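Local coordinates for Poly(A) RNA polymerase protein 2 (Saccharomyces cerevisiae, PDB 3NYB) that adds poly(A) tails to RNA as the catalytic subunit of the TRAMP surveillance complex, working with a zinc knuckle partner protein, at residues 123-128 against 134-139. The protein carries 1 engineered substitution. Residues are numbered along the deposited sequence; the frame is centred on the assembly and turned at random.
Sequences IKFVEP and IAVSFE. Engineered in segment 134-139: A135 (natural residue Asp).
F125 lays one face of its ring over the side chain of I134, and the two strands that carry them, 121-127 and 132-137, form an antiparallel beta hairpin. The hairpin belongs to the mixed sheet of the nucleotidyltransferase palm domain. CB of I134 sits 3.9 Å from the F125 ring centroid in a CH-pi contact, offset toward the rim. The methyl CG2 of I134 sits just beyond the rim, beside CE2 and CZ. CG of F125 stands between its own backbone N and carbonyl carbon (chi1 67°), which swings the ring across to the neighbouring strand. V136 CG2 meets the ring at its edge, 4.2 Å from F125 CE2. I123 and V136 lie alongside each other on the same face of the sheet, with I123 CG2 against V136 CB. Helices 36-54 and 92-105 cover this face: I49 touches F125 and I134, while L96 touches I123. K124 and A135 face the other way and form a non-hydrogen-bonded pair. A135 is an engineered residue, Asp in the natural protein; its methyl reaches D80 of strand 79-83. That strand also hydrogen-bonds to the backbone of A135, so the hairpin is joined on this side to strand 79-83; on the other, the backbone of K124 bonds to E113 of strand 113-116. F125 and I134 are a hydrogen-bonded pair, with F125 N to I134 O and I134 N to F125 O both 2.9 Å. I123 and V136 form the second such pair. I123 N bonds to V136 O, and V136 N returns the bond to I123 O at 2.8 Å.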
loop_
_atom_site.group_PDB
_atom_site.type_symbol
_atom_site.label_atom_id
_atom_site.label_comp_id
_atom_site.label_asym_id
_atom_site.label_seq_id
_atom_site.Cartn_x
_atom_site.Cartn_y
_atom_site.Cartn_z
ATOM N N ILE A 123 0.362 -20.121 -12.181
ATOM C CA ILE A 123 -0.700 -21.090 -11.936
ATOM C C ILE A 123 -1.314 -20.816 -10.549
ATOM O O ILE A 123 -0.616 -20.841 -9.526
ATOM C CB ILE A 123 -0.129 -22.527 -12.039
ATOM C CG1 ILE A 123 -1.183 -23.570 -11.751
ATOM C CG2 ILE A 123 1.018 -22.739 -11.058
ATOM C CD1 ILE A 123 -0.571 -24.862 -11.263
ATOM N N LYS A 124 -2.607 -20.511 -10.517
ATOM C CA LYS A 124 -3.292 -20.225 -9.252
ATOM C C LYS A 124 -4.212 -21.376 -8.889
ATOM O O LYS A 124 -4.853 -21.947 -9.759
ATOM C CB LYS A 124 -4.135 -18.957 -9.360
ATOM C CG LYS A 124 -3.363 -17.721 -9.748
ATOM C CD LYS A 124 -4.319 -16.615 -10.175
ATOM C CE LYS A 124 -5.236 -16.189 -9.033
ATOM N NZ LYS A 124 -6.125 -15.052 -9.418
ATOM N N PHE A 125 -4.285 -21.709 -7.605
ATOM C CA PHE A 125 -5.188 -22.756 -7.143
ATOM C C PHE A 125 -5.428 -22.691 -5.635
ATOM O O PHE A 125 -4.887 -21.834 -4.941
ATOM C CB PHE A 125 -4.663 -24.141 -7.545
ATOM C CG PHE A 125 -3.388 -24.536 -6.848
ATOM C CD1 PHE A 125 -3.420 -25.310 -5.695
ATOM C CD2 PHE A 125 -2.153 -24.129 -7.345
ATOM C CE1 PHE A 125 -2.240 -25.677 -5.047
ATOM C CE2 PHE A 125 -0.970 -24.487 -6.708
ATOM C CZ PHE A 125 -1.009 -25.264 -5.555
ATOM N N VAL A 126 -6.250 -23.605 -5.137
ATOM C CA VAL A 126 -6.490 -23.712 -3.704
ATOM C C VAL A 126 -6.192 -25.128 -3.239
ATOM O O VAL A 126 -6.752 -26.087 -3.767
ATOM C CB VAL A 126 -7.955 -23.366 -3.358
ATOM C CG1 VAL A 126 -8.244 -23.663 -1.903
ATOM C CG2 VAL A 126 -8.246 -21.907 -3.663
ATOM N N GLU A 127 -5.307 -25.270 -2.262
ATOM C CA GLU A 127 -5.096 -26.579 -1.659
ATOM C C GLU A 127 -6.306 -26.847 -0.783
ATOM O O GLU A 127 -6.573 -26.100 0.164
ATOM C CB GLU A 127 -3.807 -26.633 -0.848
ATOM C CG GLU A 127 -3.356 -28.052 -0.490
ATOM C CD GLU A 127 -4.085 -28.623 0.716
ATOM O OE1 GLU A 127 -4.839 -29.606 0.552
ATOM O OE2 GLU A 127 -3.907 -28.089 1.831
ATOM N N PRO A 128 -7.053 -27.904 -1.121
ATOM C CA PRO A 128 -8.391 -28.224 -0.607
ATOM C C PRO A 128 -8.424 -28.519 0.889
ATOM O O PRO A 128 -9.302 -28.030 1.589
ATOM C CB PRO A 128 -8.778 -29.478 -1.394
ATOM C CG PRO A 128 -7.822 -29.548 -2.549
ATOM C CD PRO A 128 -6.569 -28.913 -2.075
ATOM N N ILE A 134 -2.732 -20.656 -3.383
ATOM C CA ILE A 134 -1.361 -20.683 -3.886
ATOM C C ILE A 134 -1.259 -20.185 -5.321
ATOM O O ILE A 134 -2.130 -20.471 -6.158
ATOM C CB ILE A 134 -0.771 -22.109 -3.880
ATOM C CG1 ILE A 134 -0.425 -22.548 -2.461
ATOM C CG2 ILE A 134 0.469 -22.181 -4.756
ATOM C CD1 ILE A 134 -1.537 -23.245 -1.797
ATOM N N ALA A 135 -0.182 -19.449 -5.596
ATOM C CA ALA A 135 0.191 -19.104 -6.962
ATOM C C ALA A 135 1.639 -19.504 -7.251
ATOM O O ALA A 135 2.563 -19.033 -6.590
ATOM C CB ALA A 135 -0.003 -17.633 -7.208
ATOM N N VAL A 136 1.824 -20.361 -8.252
ATOM C CA VAL A 136 3.140 -20.894 -8.583
ATOM C C VAL A 136 3.652 -20.416 -9.928
ATOM O O VAL A 136 2.899 -20.356 -10.893
ATOM C CB VAL A 136 3.140 -22.436 -8.618
ATOM C CG1 VAL A 136 4.441 -22.929 -9.200
ATOM C CG2 VAL A 136 2.925 -23.000 -7.225
ATOM N N SER A 137 4.945 -20.102 -9.982
ATOM C CA SER A 137 5.604 -19.697 -11.209
ATOM C C SER A 137 7.060 -20.163 -11.150
ATOM O O SER A 137 7.554 -20.489 -10.073
ATOM C CB SER A 137 5.562 -18.182 -11.320
ATOM O OG SER A 137 6.380 -17.606 -10.318
ATOM N N PHE A 138 7.750 -20.181 -12.294
ATOM C CA PHE A 138 9.158 -20.592 -12.339
ATOM C C PHE A 138 10.095 -19.397 -12.317
ATOM O O PHE A 138 11.254 -19.500 -12.695
ATOM C CB PHE A 138 9.454 -21.455 -13.571
ATOM C CG PHE A 138 8.624 -22.708 -13.649
ATOM C CD1 PHE A 138 8.986 -23.843 -12.940
ATOM C CD2 PHE A 138 7.485 -22.752 -14.435
ATOM C CE1 PHE A 138 8.220 -24.988 -13.004
ATOM C CE2 PHE A 138 6.716 -23.898 -14.501
ATOM C CZ PHE A 138 7.080 -25.012 -13.784
ATOM N N GLU A 139 9.588 -18.269 -11.844
ATOM C CA GLU A 139 10.341 -17.021 -11.847
ATOM C C GLU A 139 9.676 -16.035 -10.886
ATOM O O GLU A 139 8.467 -15.834 -10.948
ATOM C CB GLU A 139 10.361 -16.453 -13.267
ATOM C CG GLU A 139 11.241 -15.236 -13.475
ATOM C CD GLU A 139 11.517 -14.974 -14.951
ATOM O OE1 GLU A 139 12.382 -15.668 -15.531
ATOM O OE2 GLU A 139 10.870 -14.078 -15.534
#